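Local coordinates for protein VMB-1 (Vibrio alginolyticus, PDB 6JV4) that probably hydrolyses the amide bond of beta-lactam antibiotics as a zinc-dependent subclass B1 metallo-beta-lactamase, giving a substituted beta-amino acid, at residues H50-P55 with F128-G133; A78-F83 with S105-L110; K98-A103 with S119-S124; A142-D147 with G161-K166. One frame throughout, in Å; residues are numbered along the deposited sequence.

From the N terminus, strand 48-52 comes first, and interaction 1 joins it to the corner after strand 127-129. The loop this closes contains interactions 2 and 3. These two cross: strand 74-79 and the loop after it meet helix 105-113, while strand 100-104 pairs with strand 121-123. Interaction 4 follows in series. It joins the loop 142-147 to the end of strand 158-162 in the five-stranded sheet. Interaction 1 brings the two sheets together, and interaction 3 completes one edge of the seven-stranded sheet. Interactions 2 and 4 meet at the metal site, where His82 and His144 share a zinc ion, and also through Thr107 and Asp147.

Interaction 1 (H50-P55 with F128-G133); sequences HMIDTP and FEFIDG
His50, Phe130 and Ile131 form a buried aromatic and aliphatic contact between the two sheets of the metallo-beta-lactamase alpha-beta/beta-alpha sandwich. His50 lies on strand 48-52 of the seven-stranded sheet. Phe130 and Ile131 follow strand 127-129 of the five-stranded sheet, where the chain turns a corner. They form a classic beta bulge, both facing Ala135.

The side chains of His50 and Ile131 approach from opposite directions. CD1 of Ile131 lies over one face of the imidazole, 3.8 Å from the ring centroid, in a CH-pi contact. CG of His50 is anti to its own carbonyl carbon (chi1 -56°), which presents that face to Ile131.

Phe130 is the second partner of this imidazole. The edge of the His50 ring is turned toward the face of the Phe130 ring, with the planes at 75° and the centroids 5.7 Å apart. This is an offset T-shaped pair. The far end of the phenyl ring reaches past His50 along the strand. CZ of Phe130 comes within 3.9 Å of Met51 O, and its CE2 is 4.3 Å from CG1 of Ile52.

No hydrogen bond crosses between the two segments. ND1 of the buried imidazole is hydrogen-bonded within its own sheet, to Ser77 OG. Ile52 and Ile131 also touch Val43, so strand 36-45 shares in the same core.

The turn after the bulge has its own polar tie: Gly133 N donates to OE1 of Glu129 at 3.1 Å, with an angle of 164° at the hydrogen, and approaches nearly along the carboxylate C-O bond.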
loop_
_atom_site.group_PDB
_atom_site.type_symbol
_atom_site.label_atom_id
_atom_site.label_comp_id
_atom_site.label_asym_id
_atom_site.label_seq_id
_atom_site.Cartn_x
_atom_site.Cartn_y
_atom_site.Cartn_z
ATOM N N HIS A 50 5.211 -12.212 2.501
ATOM C CA HIS A 50 4.296 -11.258 3.139
ATOM C C HIS A 50 3.738 -10.338 2.074
ATOM O O HIS A 50 4.498 -9.958 1.174
ATOM C CB HIS A 50 5.049 -10.477 4.194
ATOM C CG HIS A 50 5.712 -11.330 5.219
ATOM N ND1 HIS A 50 5.100 -11.618 6.414
ATOM C CD2 HIS A 50 6.935 -11.905 5.258
ATOM C CE1 HIS A 50 5.938 -12.343 7.157
ATOM N NE2 HIS A 50 7.055 -12.517 6.478
ATOM N N MET A 51 2.458 -10.037 2.143
ATOM C CA MET A 51 1.837 -9.065 1.206
ATOM C C MET A 51 1.773 -7.688 1.843
ATOM O O MET A 51 1.401 -7.574 3.042
ATOM C CB MET A 51 0.415 -9.478 0.816
ATOM C CG MET A 51 0.361 -10.697 0.037
ATOM S SD MET A 51 -1.405 -10.924 -0.451
ATOM C CE MET A 51 -1.302 -12.672 -0.806
ATOM N N ILE A 52 2.011 -6.660 1.038
ATOM C CA ILE A 52 1.706 -5.257 1.354
ATOM C C ILE A 52 0.607 -4.851 0.366
ATOM O O ILE A 52 0.927 -4.763 -0.819
ATOM C CB ILE A 52 2.966 -4.376 1.283
ATOM C CG1 ILE A 52 4.024 -4.850 2.298
ATOM C CG2 ILE A 52 2.576 -2.925 1.491
ATOM C CD1 ILE A 52 5.319 -4.115 2.144
ATOM N N ASP A 53 -0.618 -4.746 0.871
ATOM C CA ASP A 53 -1.871 -4.597 0.099
ATOM C C ASP A 53 -2.189 -5.933 -0.598
ATOM O O ASP A 53 -1.287 -6.700 -0.952
ATOM C CB ASP A 53 -1.868 -3.397 -0.839
ATOM C CG ASP A 53 -1.941 -2.035 -0.148
ATOM O OD1 ASP A 53 -2.013 -1.980 1.140
ATOM O OD2 ASP A 53 -2.085 -1.028 -0.912
ATOM N N THR A 54 -3.477 -6.165 -0.789
ATOM C CA THR A 54 -3.962 -7.245 -1.667
ATOM C C THR A 54 -4.110 -6.697 -3.083
ATOM O O THR A 54 -4.426 -5.509 -3.294
ATOM C CB THR A 54 -5.248 -7.864 -1.096
ATOM O OG1 THR A 54 -6.262 -6.865 -0.936
ATOM C CG2 THR A 54 -5.039 -8.555 0.229
ATOM N N PRO A 55 -3.942 -7.573 -4.089
ATOM C CA PRO A 55 -4.370 -7.264 -5.442
ATOM C C PRO A 55 -5.848 -6.836 -5.469
ATOM O O PRO A 55 -6.617 -7.191 -4.578
ATOM C CB PRO A 55 -4.182 -8.597 -6.175
ATOM C CG PRO A 55 -3.018 -9.199 -5.446
ATOM C CD PRO A 55 -3.332 -8.924 -3.989
ATOM N N PHE A 128 5.608 0.394 13.640
ATOM C CA PHE A 128 5.341 -1.038 13.891
ATOM C C PHE A 128 6.278 -1.857 13.009
ATOM O O PHE A 128 6.363 -1.635 11.774
ATOM C CB PHE A 128 3.866 -1.386 13.647
ATOM C CG PHE A 128 3.542 -2.843 13.838
ATOM C CD1 PHE A 128 3.329 -3.340 15.116
ATOM C CD2 PHE A 128 3.432 -3.730 12.784
ATOM C CE1 PHE A 128 3.038 -4.685 15.328
ATOM C CE2 PHE A 128 3.095 -5.067 12.997
ATOM C CZ PHE A 128 2.960 -5.553 14.276
ATOM N N GLU A 129 6.961 -2.825 13.624
ATOM C CA GLU A 129 7.810 -3.769 12.877
ATOM C C GLU A 129 6.935 -4.866 12.308
ATOM O O GLU A 129 6.528 -5.797 13.033
ATOM C CB GLU A 129 8.934 -4.321 13.767
ATOM C CG GLU A 129 10.072 -3.359 13.949
ATOM C CD GLU A 129 10.872 -3.100 12.677
ATOM O OE1 GLU A 129 11.761 -3.953 12.285
ATOM O OE2 GLU A 129 10.613 -2.050 12.082
ATOM N N PHE A 130 6.532 -4.722 11.054
ATOM C CA PHE A 130 5.664 -5.721 10.389
ATOM C C PHE A 130 6.461 -7.015 10.103
ATOM O O PHE A 130 5.931 -8.132 10.244
ATOM C CB PHE A 130 5.059 -5.083 9.142
ATOM C CG PHE A 130 4.382 -6.072 8.241
ATOM C CD1 PHE A 130 3.318 -6.832 8.717
ATOM C CD2 PHE A 130 4.694 -6.132 6.892
ATOM C CE1 PHE A 130 2.683 -7.738 7.883
ATOM C CE2 PHE A 130 4.043 -7.020 6.061
ATOM C CZ PHE A 130 3.026 -7.815 6.548
ATOM N N ILE A 131 7.694 -6.881 9.645
ATOM C CA ILE A 131 8.640 -8.011 9.475
ATOM C C ILE A 131 9.927 -7.576 10.169
ATOM O O ILE A 131 10.552 -6.598 9.746
ATOM C CB ILE A 131 8.892 -8.390 8.000
ATOM C CG1 ILE A 131 7.601 -8.475 7.172
ATOM C CG2 ILE A 131 9.710 -9.686 7.927
ATOM C CD1 ILE A 131 7.808 -8.531 5.662
ATOM N N ASP A 132 10.328 -8.294 11.210
ATOM C CA ASP A 132 11.488 -7.889 12.053
ATOM C C ASP A 132 12.732 -7.669 11.185
ATOM O O ASP A 132 13.174 -8.614 10.532
ATOM C CB ASP A 132 11.731 -8.921 13.161
ATOM C CG ASP A 132 10.676 -8.864 14.259
ATOM O OD1 ASP A 132 10.006 -7.796 14.410
ATOM O OD2 ASP A 132 10.528 -9.875 14.983
ATOM N N GLY A 133 13.243 -6.435 11.171
ATOM C CA GLY A 133 14.468 -6.026 10.454
ATOM C C GLY A 133 14.253 -5.823 8.958
ATOM O O GLY A 133 15.263 -5.608 8.235
#

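Interaction 2 (A78-F83 with S105-L110); sequences AVVTHF and SLTNKL. With ZN (zinc ion), chain E.
The phenyl ring of Phe83 lies against the side chain of Leu110. CB of Leu110 sits over one ring face, displaced toward the rim, 3.8 Å from the centroid in a CH-pi contact. It is nearest to Phe83 CG, at 3.6 Å. Leu110 CD1 continues the overlap 3.7 Å from Phe83 CD1. CG of Phe83 stands between the backbone N and the carbonyl carbon (chi1 78°), which lays the ring face against Leu110 CB.

One helical turn earlier, the methyl of Thr107 packs on the backbone between His82 and Phe83. CG2 of Thr107 is also 4.2 Å from CG2 of Val80. This methyl is anti to the backbone N, a torsion that sends it to the loop and leaves OG1 to meet a water and Asp147. The water donates to both Val80 O, at 2.9 Å, and Thr107 OG1, at 2.8 Å. Thr107 OG1 also bonds to Asp147 OD2, which is consistent with the hydroxyl being held from two sides.

His82, just before Phe83, binds a zinc ion through NE2 at 2.1 Å, together with His84 and His144. Helix 105-113 thus contacts the chain before His82 through a water and after it through the Phe83 ring, which probably helps to position the metal ligand.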
loop_
_atom_site.group_PDB
_atom_site.type_symbol
_atom_site.label_atom_id
_atom_site.label_comp_id
_atom_site.label_asym_id
_atom_site.label_seq_id
_atom_site.Cartn_x
_atom_site.Cartn_y
_atom_site.Cartn_z
ATOM N N ALA A 78 -0.182 -10.430 5.832
ATOM C CA ALA A 78 -0.374 -9.277 4.942
ATOM C C ALA A 78 -0.618 -8.064 5.819
ATOM O O ALA A 78 -1.269 -8.186 6.892
ATOM C CB ALA A 78 -1.523 -9.510 4.017
ATOM N N VAL A 79 -0.190 -6.899 5.344
ATOM C CA VAL A 79 -0.559 -5.607 5.949
ATOM C C VAL A 79 -1.317 -4.811 4.890
ATOM O O VAL A 79 -0.962 -4.882 3.684
ATOM C CB VAL A 79 0.650 -4.813 6.477
ATOM C CG1 VAL A 79 1.646 -4.456 5.378
ATOM C CG2 VAL A 79 0.216 -3.567 7.233
ATOM N N VAL A 80 -2.384 -4.146 5.291
ATOM C CA VAL A 80 -3.190 -3.314 4.357
ATOM C C VAL A 80 -2.952 -1.854 4.711
ATOM O O VAL A 80 -2.883 -1.529 5.919
ATOM C CB VAL A 80 -4.687 -3.689 4.369
ATOM C CG1 VAL A 80 -4.868 -5.163 4.050
ATOM C CG2 VAL A 80 -5.379 -3.325 5.646
ATOM N N THR A 81 -2.741 -1.017 3.710
ATOM C CA THR A 81 -2.207 0.340 3.950
ATOM C C THR A 81 -3.320 1.366 4.043
ATOM O O THR A 81 -2.983 2.510 4.439
ATOM C CB THR A 81 -1.085 0.679 2.976
ATOM O OG1 THR A 81 -1.556 0.651 1.633
ATOM C CG2 THR A 81 0.088 -0.258 3.202
ATOM N N HIS A 82 -4.546 1.039 3.634
ATOM C CA HIS A 82 -5.712 1.877 3.985
ATOM C C HIS A 82 -6.996 1.099 3.757
ATOM O O HIS A 82 -6.905 -0.039 3.333
ATOM C CB HIS A 82 -5.731 3.236 3.314
ATOM C CG HIS A 82 -6.037 3.286 1.869
ATOM N ND1 HIS A 82 -5.149 2.851 0.931
ATOM C CD2 HIS A 82 -7.093 3.812 1.195
ATOM C CE1 HIS A 82 -5.635 3.106 -0.282
ATOM N NE2 HIS A 82 -6.857 3.646 -0.139
ATOM N N PHE A 83 -8.120 1.662 4.195
ATOM C CA PHE A 83 -9.373 0.873 4.296
ATOM C C PHE A 83 -10.039 0.675 2.933
ATOM O O PHE A 83 -10.968 -0.164 2.877
ATOM C CB PHE A 83 -10.343 1.509 5.293
ATOM C CG PHE A 83 -11.106 2.698 4.794
ATOM C CD1 PHE A 83 -10.508 3.939 4.735
ATOM C CD2 PHE A 83 -12.442 2.578 4.397
ATOM C CE1 PHE A 83 -11.218 5.059 4.318
ATOM C CE2 PHE A 83 -13.132 3.700 3.970
ATOM C CZ PHE A 83 -12.546 4.932 3.981
ATOM N N SER A 105 -5.496 0.505 14.057
ATOM C CA SER A 105 -6.759 0.800 14.777
ATOM C C SER A 105 -7.632 1.748 13.956
ATOM O O SER A 105 -8.883 1.626 14.005
ATOM C CB SER A 105 -6.465 1.350 16.168
ATOM O OG SER A 105 -5.665 2.521 16.131
ATOM N N LEU A 106 -7.042 2.726 13.297
ATOM C CA LEU A 106 -7.820 3.654 12.458
ATOM C C LEU A 106 -8.350 2.922 11.226
ATOM O O LEU A 106 -9.528 3.179 10.826
ATOM C CB LEU A 106 -6.970 4.850 12.016
ATOM C CG LEU A 106 -6.569 5.880 13.064
ATOM C CD1 LEU A 106 -5.670 6.942 12.441
ATOM C CD2 LEU A 106 -7.831 6.505 13.686
ATOM N N THR A 107 -7.548 2.100 10.570
ATOM C CA THR A 107 -8.052 1.368 9.398
ATOM C C THR A 107 -9.254 0.499 9.850
ATOM O O THR A 107 -10.289 0.428 9.142
ATOM C CB THR A 107 -6.939 0.577 8.709
ATOM O OG1 THR A 107 -5.978 1.511 8.213
ATOM C CG2 THR A 107 -7.494 -0.311 7.626
ATOM N N ASN A 108 -9.109 -0.227 10.962
ATOM C CA ASN A 108 -10.167 -1.164 11.402
ATOM C C ASN A 108 -11.417 -0.377 11.805
ATOM O O ASN A 108 -12.534 -0.833 11.482
ATOM C CB ASN A 108 -9.687 -2.088 12.513
ATOM C CG ASN A 108 -8.823 -3.205 11.959
ATOM O OD1 ASN A 108 -9.004 -3.675 10.820
ATOM N ND2 ASN A 108 -7.870 -3.641 12.782
ATOM N N LYS A 109 -11.255 0.818 12.382
ATOM C CA LYS A 109 -12.401 1.732 12.640
ATOM C C LYS A 109 -13.168 1.934 11.330
ATOM O O LYS A 109 -14.441 1.846 11.345
ATOM C CB LYS A 109 -11.962 3.064 13.235
ATOM C CG LYS A 109 -13.098 4.085 13.348
ATOM C CD LYS A 109 -12.668 5.391 13.877
ATOM C CE LYS A 109 -11.903 6.248 12.884
ATOM N NZ LYS A 109 -11.508 7.542 13.491
ATOM N N LEU A 110 -12.458 2.260 10.261
ATOM C CA LEU A 110 -13.105 2.636 8.978
ATOM C C LEU A 110 -13.628 1.400 8.250
ATOM O O LEU A 110 -14.726 1.502 7.648
ATOM C CB LEU A 110 -12.140 3.474 8.153
ATOM C CG LEU A 110 -11.812 4.805 8.821
ATOM C CD1 LEU A 110 -10.757 5.585 8.066
ATOM C CD2 LEU A 110 -13.063 5.641 8.960
HETATM ZN ZN ZN E . -7.939 4.861 -1.507
HETATM O O HOH W 1 -3.674 -0.065 8.279
#

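Interaction 3 (K98-A103 with S119-S124); sequences KIKTYA and SSDEIS
Asp121 O is gripped by two donors, one from across the contact. Ala103 N donates to Asp121 O from the neighbouring strand, at 3.3 Å. Ser119 OG donates to it from above the carbonyl plane, at 2.7 Å.

The strands run parallel, with Tyr102 opposite Asp121 and Ala103 opposite Glu122. Asp121 N donates to Thr101 O, and Ile123 N to Ala103 O at 2.8 Å. At the start of the pairing, the side chains take over from the backbone. Thr101 N donates to Ser120 OG at 2.9 Å, and Ser120 N donates back to Thr101 OG1 at 2.8 Å. Asn95 is a second partner of that threonine hydroxyl. Ser120 OG donates a hydrogen bond to Asp121 OD1, on its anti lone pair, 2.6 Å away, which helps to set the turn of the carboxylate. The salt bridge from Lys100 NZ to Asp121 OD2 is long, at 3.9 Å.

CB of Asp121 lies over one face of the Tyr102 ring, 3.7 Å from the centroid, in a CH-pi contact. CG1 of Ile123 lies at the edge of that ring.

The result is a beta-alpha-beta unit in which helix 105-113 links two adjacent parallel strands, 121-123 being the outermost of the seven-stranded sheet.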
loop_
_atom_site.group_PDB
_atom_site.type_symbol
_atom_site.label_atom_id
_atom_site.label_comp_id
_atom_site.label_asym_id
_atom_site.label_seq_id
_atom_site.Cartn_x
_atom_site.Cartn_y
_atom_site.Cartn_z
ATOM N N LYS A 98 -6.534 -18.312 7.066
ATOM C CA LYS A 98 -5.729 -18.173 8.302
ATOM C C LYS A 98 -4.362 -17.559 7.977
ATOM O O LYS A 98 -3.357 -17.919 8.604
ATOM C CB LYS A 98 -5.654 -19.536 9.009
ATOM C CG LYS A 98 -7.028 -20.174 9.183
ATOM C CD LYS A 98 -7.242 -20.799 10.539
ATOM C CE LYS A 98 -8.616 -21.430 10.663
ATOM N NZ LYS A 98 -8.510 -22.887 10.905
ATOM N N ILE A 99 -4.324 -16.617 7.033
ATOM C CA ILE A 99 -3.138 -15.757 6.790
ATOM C C ILE A 99 -3.344 -14.517 7.661
ATOM O O ILE A 99 -4.418 -13.924 7.545
ATOM C CB ILE A 99 -3.022 -15.421 5.295
ATOM C CG1 ILE A 99 -2.820 -16.668 4.446
ATOM C CG2 ILE A 99 -1.917 -14.392 5.055
ATOM C CD1 ILE A 99 -3.050 -16.436 2.976
ATOM N N LYS A 100 -2.432 -14.200 8.574
ATOM C CA LYS A 100 -2.623 -13.065 9.505
ATOM C C LYS A 100 -2.724 -11.779 8.669
ATOM O O LYS A 100 -1.979 -11.646 7.694
ATOM C CB LYS A 100 -1.479 -12.887 10.502
ATOM C CG LYS A 100 -1.220 -14.074 11.424
ATOM C CD LYS A 100 -0.404 -13.717 12.658
ATOM C CE LYS A 100 -0.428 -14.834 13.692
ATOM N NZ LYS A 100 -0.852 -14.318 15.014
ATOM N N THR A 101 -3.691 -10.958 9.002
ATOM C CA THR A 101 -3.879 -9.634 8.379
ATOM C C THR A 101 -3.621 -8.577 9.420
ATOM O O THR A 101 -4.159 -8.644 10.534
ATOM C CB THR A 101 -5.248 -9.515 7.716
ATOM O OG1 THR A 101 -6.268 -9.817 8.674
ATOM C CG2 THR A 101 -5.390 -10.411 6.510
ATOM N N TYR A 102 -2.883 -7.549 9.029
ATOM C CA TYR A 102 -2.542 -6.451 9.941
ATOM C C TYR A 102 -3.108 -5.147 9.405
ATOM O O TYR A 102 -3.020 -4.915 8.207
ATOM C CB TYR A 102 -1.035 -6.273 10.028
ATOM C CG TYR A 102 -0.348 -7.329 10.855
ATOM C CD1 TYR A 102 -0.079 -7.108 12.198
ATOM C CD2 TYR A 102 -0.076 -8.560 10.321
ATOM C CE1 TYR A 102 0.514 -8.093 12.976
ATOM C CE2 TYR A 102 0.522 -9.555 11.081
ATOM C CZ TYR A 102 0.836 -9.304 12.404
ATOM O OH TYR A 102 1.446 -10.289 13.112
ATOM N N ALA A 103 -3.716 -4.372 10.285
ATOM C CA ALA A 103 -4.246 -3.036 9.952
ATOM C C ALA A 103 -4.132 -2.196 11.199
ATOM O O ALA A 103 -4.233 -2.766 12.315
ATOM C CB ALA A 103 -5.670 -3.099 9.447
ATOM N N SER A 119 -9.138 -6.632 10.248
ATOM C CA SER A 119 -7.902 -7.449 10.247
ATOM C C SER A 119 -7.916 -8.391 11.451
ATOM O O SER A 119 -8.595 -8.114 12.482
ATOM C CB SER A 119 -6.686 -6.550 10.252
ATOM O OG SER A 119 -6.495 -5.951 11.526
ATOM N N SER A 120 -7.126 -9.447 11.359
ATOM C CA SER A 120 -6.961 -10.399 12.491
ATOM C C SER A 120 -6.114 -9.750 13.593
ATOM O O SER A 120 -6.263 -10.075 14.777
ATOM C CB SER A 120 -6.398 -11.696 11.996
ATOM O OG SER A 120 -5.058 -11.589 11.519
ATOM N N ASP A 121 -5.137 -8.933 13.212
ATOM C CA ASP A 121 -4.111 -8.375 14.094
ATOM C C ASP A 121 -4.116 -6.848 13.942
ATOM O O ASP A 121 -4.175 -6.385 12.797
ATOM C CB ASP A 121 -2.748 -8.969 13.751
ATOM C CG ASP A 121 -2.718 -10.444 14.148
ATOM O OD1 ASP A 121 -3.303 -11.248 13.450
ATOM O OD2 ASP A 121 -2.244 -10.708 15.236
ATOM N N GLU A 122 -4.192 -6.128 15.065
ATOM C CA GLU A 122 -4.345 -4.654 15.011
ATOM C C GLU A 122 -3.025 -3.991 15.362
ATOM O O GLU A 122 -2.388 -4.345 16.408
ATOM C CB GLU A 122 -5.469 -4.191 15.930
ATOM C CG GLU A 122 -5.786 -2.722 15.782
ATOM C CD GLU A 122 -7.195 -2.385 16.283
ATOM O OE1 GLU A 122 -8.166 -2.473 15.511
ATOM O OE2 GLU A 122 -7.297 -2.069 17.475
ATOM N N ILE A 123 -2.611 -3.039 14.548
ATOM C CA ILE A 123 -1.427 -2.218 14.869
ATOM C C ILE A 123 -1.894 -1.065 15.741
ATOM O O ILE A 123 -2.758 -0.287 15.291
ATOM C CB ILE A 123 -0.761 -1.753 13.575
ATOM C CG1 ILE A 123 -0.260 -2.945 12.787
ATOM C CG2 ILE A 123 0.297 -0.697 13.831
ATOM C CD1 ILE A 123 0.143 -2.587 11.347
ATOM N N SER A 124 -1.314 -0.927 16.932
ATOM C CA SER A 124 -1.821 0.052 17.913
ATOM C C SER A 124 -0.740 1.089 18.227
ATOM O O SER A 124 -0.746 1.681 19.323
ATOM C CB SER A 124 -2.329 -0.686 19.146
ATOM O OG SER A 124 -1.290 -1.495 19.648
#

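Interaction 4 (A142-D147 with G161-K166); sequences AGHTED and GGCFVK. With ZN (zinc ion), chain E; ZN (zinc ion), chain F.
One face of the His144 imidazole carries CB of Cys163, which lies toward the rim and 3.6 Å from the ring centroid. It makes a CH-pi contact there, nearest to CD2 of His144 at 3.4 Å. The second flat group is the Phe164 ring. It meets the other segment with its edge, where Gly143 CA and Ala142 O lie near the ring plane. Gly143 has no side chain, which lets its CA come up to the ring edge, 4.1 Å from Phe164 CE1.

Cys163 also meets His144 through its backbone: its O is 3.3 Å from His144 CB. CG of His144 is anti to its backbone N (chi1 169°). This torsion lays the ring against CB of Cys163, with NE2 directed to its zinc ion. NE2 of His144 binds that zinc ion at 2.0 Å, along with His82 and His84. SG of Cys163 binds the other zinc ion at 2.3 Å, along with Asp86 and His205. No hydrogen bond joins the two segments; they meet through packing, and each supplies a ligand to one of the two zinc ions.

Cys163 lies inside two overlapping beta turns, a type II' from Gly161 to Phe164 and a type I from Gly162 to Val165, at the end of strand 158-162. Within the loop that carries His144, Thr145 OG1 donates to Asp147 OD1 at 2.7 Å. The arrangement is that of the dinuclear zinc site of subclass B1 metallo-beta-lactamases, with a three-histidine site beside an Asp-Cys-His site.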
loop_
_atom_site.group_PDB
_atom_site.type_symbol
_atom_site.label_atom_id
_atom_site.label_comp_id
_atom_site.label_asym_id
_atom_site.label_seq_id
_atom_site.Cartn_x
_atom_site.Cartn_y
_atom_site.Cartn_z
ATOM N N ALA A 142 -3.070 11.990 8.374
ATOM C CA ALA A 142 -4.063 11.888 7.276
ATOM C C ALA A 142 -3.518 12.417 5.952
ATOM O O ALA A 142 -2.677 13.375 5.935
ATOM C CB ALA A 142 -5.293 12.617 7.732
ATOM N N GLY A 143 -4.019 11.870 4.853
ATOM C CA GLY A 143 -3.760 12.415 3.510
ATOM C C GLY A 143 -4.826 11.941 2.561
ATOM O O GLY A 143 -5.946 12.478 2.565
ATOM N N HIS A 144 -4.505 10.934 1.791
ATOM C CA HIS A 144 -5.481 10.272 0.896
ATOM C C HIS A 144 -6.696 9.800 1.706
ATOM O O HIS A 144 -7.857 9.931 1.221
ATOM C CB HIS A 144 -4.791 9.147 0.169
ATOM C CG HIS A 144 -5.748 8.271 -0.561
ATOM N ND1 HIS A 144 -6.408 8.708 -1.690
ATOM C CD2 HIS A 144 -6.204 7.029 -0.305
ATOM C CE1 HIS A 144 -7.165 7.709 -2.125
ATOM N NE2 HIS A 144 -7.059 6.682 -1.327
ATOM N N THR A 145 -6.441 9.237 2.879
ATOM C CA THR A 145 -7.469 8.866 3.845
ATOM C C THR A 145 -6.939 9.225 5.238
ATOM O O THR A 145 -5.756 9.518 5.409
ATOM C CB THR A 145 -7.875 7.391 3.768
ATOM O OG1 THR A 145 -6.664 6.659 3.969
ATOM C CG2 THR A 145 -8.529 6.989 2.468
ATOM N N GLU A 146 -7.821 9.145 6.208
ATOM C CA GLU A 146 -7.476 9.398 7.617
ATOM C C GLU A 146 -6.421 8.383 8.058
ATOM O O GLU A 146 -5.571 8.740 8.913
ATOM C CB GLU A 146 -8.773 9.216 8.416
ATOM C CG GLU A 146 -8.624 9.290 9.891
ATOM C CD GLU A 146 -9.916 8.983 10.671
ATOM O OE1 GLU A 146 -11.002 8.788 10.050
ATOM O OE2 GLU A 146 -9.850 9.037 11.898
ATOM N N ASP A 147 -6.562 7.125 7.586
ATOM C CA ASP A 147 -5.846 5.947 8.130
ATOM C C ASP A 147 -4.575 5.577 7.363
ATOM O O ASP A 147 -3.873 4.664 7.823
ATOM C CB ASP A 147 -6.772 4.733 8.190
ATOM C CG ASP A 147 -7.254 4.306 6.816
ATOM O OD1 ASP A 147 -7.568 5.196 6.024
ATOM O OD2 ASP A 147 -7.302 3.102 6.583
ATOM N N GLY A 161 4.525 3.736 -0.627
ATOM C CA GLY A 161 3.719 4.913 -0.297
ATOM C C GLY A 161 2.225 4.638 -0.292
ATOM O O GLY A 161 1.467 5.283 0.454
ATOM N N GLY A 162 1.796 3.647 -1.054
ATOM C CA GLY A 162 0.373 3.375 -1.213
ATOM C C GLY A 162 -0.352 4.584 -1.747
ATOM O O GLY A 162 0.277 5.463 -2.414
ATOM N N CYS A 163 -1.639 4.700 -1.478
ATOM C CA CYS A 163 -2.421 5.784 -2.106
ATOM C C CYS A 163 -2.152 7.158 -1.503
ATOM O O CYS A 163 -2.607 8.143 -2.075
ATOM C CB CYS A 163 -3.887 5.427 -2.138
ATOM S SG CYS A 163 -4.105 4.003 -3.246
ATOM N N PHE A 164 -1.395 7.233 -0.401
ATOM C CA PHE A 164 -0.862 8.483 0.154
ATOM C C PHE A 164 0.129 9.135 -0.804
ATOM O O PHE A 164 0.367 10.391 -0.638
ATOM C CB PHE A 164 -0.162 8.117 1.453
ATOM C CG PHE A 164 0.435 9.244 2.250
ATOM C CD1 PHE A 164 -0.385 10.128 2.931
ATOM C CD2 PHE A 164 1.812 9.371 2.355
ATOM C CE1 PHE A 164 0.152 11.143 3.698
ATOM C CE2 PHE A 164 2.342 10.439 3.065
ATOM C CZ PHE A 164 1.519 11.295 3.768
ATOM N N VAL A 165 0.740 8.369 -1.703
ATOM C CA VAL A 165 1.733 8.931 -2.672
ATOM C C VAL A 165 1.170 8.797 -4.091
ATOM O O VAL A 165 0.778 7.694 -4.507
ATOM C CB VAL A 165 3.114 8.273 -2.543
ATOM C CG1 VAL A 165 4.107 8.828 -3.549
ATOM C CG2 VAL A 165 3.610 8.385 -1.102
ATOM N N LYS A 166 1.153 9.922 -4.814
ATOM C CA LYS A 166 0.734 9.926 -6.234
ATOM C C LYS A 166 1.967 9.694 -7.111
ATOM O O LYS A 166 3.100 9.940 -6.692
ATOM C CB LYS A 166 0.087 11.274 -6.584
ATOM C CG LYS A 166 -1.056 11.702 -5.679
ATOM C CD LYS A 166 -2.175 10.671 -5.579
ATOM C CE LYS A 166 -2.970 10.463 -6.846
ATOM N NZ LYS A 166 -4.134 9.567 -6.600
HETATM ZN ZN ZN E . -7.939 4.861 -1.507
HETATM ZN ZN ZN F . -6.066 3.994 -4.537
#